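Local coordinates for protein putative short-chain dehydrogenase/reductase (Corynebacterium glutamicum, PDB 3E9N) that belongs to the short-chain dehydrogenase/reductase family and is probably an NAD(P)-dependent oxidoreductase, perhaps an acetoacetyl-CoA reductase, though its function is unproven, at residues T11-G16 / E20-L25. Residues are numbered along the deposited sequence; the frame is centred on the assembly and turned at random.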
loop_
_atom_site.group_PDB
_atom_site.type_symbol
_atom_site.label_atom_id
_atom_site.label_comp_id
_atom_site.label_asym_id
_atom_site.label_seq_id
_atom_site.Cartn_x
_atom_site.Cartn_y
_atom_site.Cartn_z
ATOM N N THR A 11 11.074 10.757 23.152
ATOM C CA THR A 11 9.991 10.282 24.009
ATOM C C THR A 11 10.056 8.771 24.208
ATOM O O THR A 11 10.719 8.041 23.463
ATOM C CB THR A 11 8.576 10.699 23.499
ATOM O OG1 THR A 11 8.276 10.072 22.237
ATOM C CG2 THR A 11 8.449 12.226 23.365
ATOM N N GLY A 12 9.397 8.283 25.252
ATOM C CA GLY A 12 9.455 6.859 25.573
ATOM C C GLY A 12 10.883 6.489 25.929
ATOM O O GLY A 12 11.320 5.345 25.704
ATOM N N ALA A 13 11.613 7.446 26.499
ATOM C CA ALA A 13 13.048 7.281 26.716
ATOM C C ALA A 13 13.415 6.194 27.721
ATOM O O ALA A 13 14.602 5.796 27.791
ATOM C CB ALA A 13 13.680 8.604 27.132
ATOM N N THR A 14 12.445 5.748 28.534
ATOM C CA THR A 14 12.706 4.700 29.518
ATOM C C THR A 14 12.252 3.285 29.090
ATOM O O THR A 14 12.581 2.252 29.773
ATOM C CB THR A 14 12.285 5.098 30.994
ATOM O OG1 THR A 14 10.863 5.190 31.139
ATOM C CG2 THR A 14 12.937 6.439 31.431
ATOM N N GLY A 15 11.538 3.205 27.955
ATOM C CA GLY A 15 11.243 1.914 27.326
ATOM C C GLY A 15 12.527 1.306 26.800
ATOM O O GLY A 15 13.541 1.980 26.775
ATOM N N GLY A 16 12.496 0.037 26.381
ATOM C CA GLY A 16 13.681 -0.659 25.842
ATOM C C GLY A 16 14.349 0.030 24.653
ATOM O O GLY A 16 15.568 0.256 24.656
ATOM N N GLU A 20 18.126 2.569 24.322
ATOM C CA GLU A 20 19.168 2.389 23.310
ATOM C C GLU A 20 19.282 3.624 22.399
ATOM O O GLU A 20 20.384 3.994 21.987
ATOM C CB GLU A 20 18.969 1.104 22.484
ATOM C CG GLU A 20 19.022 -0.214 23.262
ATOM C CD GLU A 20 20.331 -0.414 23.983
ATOM O OE1 GLU A 20 20.296 -0.917 25.120
ATOM O OE2 GLU A 20 21.402 -0.029 23.458
ATOM N N ILE A 21 18.160 4.261 22.082
ATOM C CA ILE A 21 18.193 5.454 21.225
ATOM C C ILE A 21 18.903 6.612 21.965
ATOM O O ILE A 21 19.739 7.324 21.392
ATOM C CB ILE A 21 16.771 5.882 20.765
ATOM C CG1 ILE A 21 16.197 4.794 19.841
ATOM C CG2 ILE A 21 16.798 7.279 20.131
ATOM C CD1 ILE A 21 14.680 4.884 19.571
ATOM N N VAL A 22 18.609 6.774 23.249
ATOM C CA VAL A 22 19.289 7.839 24.005
ATOM C C VAL A 22 20.793 7.611 24.066
ATOM O O VAL A 22 21.571 8.557 23.862
ATOM C CB VAL A 22 18.743 8.017 25.445
ATOM C CG1 VAL A 22 19.703 8.885 26.233
ATOM C CG2 VAL A 22 17.329 8.632 25.420
ATOM N N LYS A 23 21.212 6.367 24.334
ATOM C CA LYS A 23 22.659 6.091 24.402
ATOM C C LYS A 23 23.298 6.385 23.049
ATOM O O LYS A 23 24.397 6.919 23.002
ATOM C CB LYS A 23 22.985 4.654 24.877
ATOM C CG LYS A 23 22.143 4.155 26.045
ATOM C CD LYS A 23 22.761 3.005 26.906
ATOM C CE LYS A 23 23.164 1.808 26.034
ATOM N NZ LYS A 23 22.783 0.476 26.631
ATOM N N ASP A 24 22.620 6.076 21.943
ATOM C CA ASP A 24 23.255 6.281 20.625
ATOM C C ASP A 24 23.423 7.751 20.294
ATOM O O ASP A 24 24.498 8.169 19.883
ATOM C CB ASP A 24 22.488 5.593 19.484
ATOM C CG ASP A 24 23.123 5.833 18.128
ATOM O OD1 ASP A 24 24.036 5.084 17.802
ATOM O OD2 ASP A 24 22.743 6.747 17.355
ATOM N N LEU A 25 22.343 8.515 20.447
ATOM C CA LEU A 25 22.327 9.939 20.105
ATOM C C LEU A 25 23.203 10.806 20.992
ATOM O O LEU A 25 23.513 11.934 20.623
ATOM C CB LEU A 25 20.891 10.488 20.230
ATOM C CG LEU A 25 19.831 9.939 19.262
ATOM C CD1 LEU A 25 18.467 10.685 19.463
ATOM C CD2 LEU A 25 20.354 10.096 17.840
#
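Ala-13 and Val-22 make the apolar part of this contact: Ala-13 CB lies 4.0 Å from Val-22 CG2. The valine torsion (chi1 167°) sets CG1 anti to the backbone N and leaves CG2 beside that N, where this branch meets the alanine methyl. Both side chains also rest on Ala-33 of strand 30-35, and Val-22 reaches Leu-44 of helix 38-45 as well. A small alanine suits a loop lying this close to strand and helix, while the branched valine can touch several neighbours at once.

The backbone supplies the polar link. Glu-20 N donates to Gly-16 O, a weak bond at 3.5 Å but nearly straight (169°), spanning the first turn of helix 16-25. Glu-20 CG also comes within 3.8 Å of Gly-16 O.

Together these segments form the beta-alpha junction of a Rossmann fold, where the glycine-rich TGxxxGxG motif of the short-chain dehydrogenases begins at Thr-11 and leads from strand 7-11 into the helix. In this family such a loop characteristically receives the dinucleotide cofactor, a role consistent with the sequence here. A type I turn runs from Gly-12 to Gly-15, closed by Gly-15 N to Gly-12 O at 3.1 Å. Gly-12 has a positive phi, easily adopted without a side chain, and Gly-15 is the N-cap residue. Thr-14 OG1 ties the turn to the backbone N atoms of Arg-36 and Asn-37.

Charge pairing lies along the helix itself. Lys-23 NZ forms a salt bridge with Glu-20 OE1 (3.2 Å), approaching on the syn side, 28° out of the carboxylate plane. The three-residue spacing puts both long side chains on one helical flank, and the bend at chi2 of Glu-20 turns its carboxylate toward the lysine.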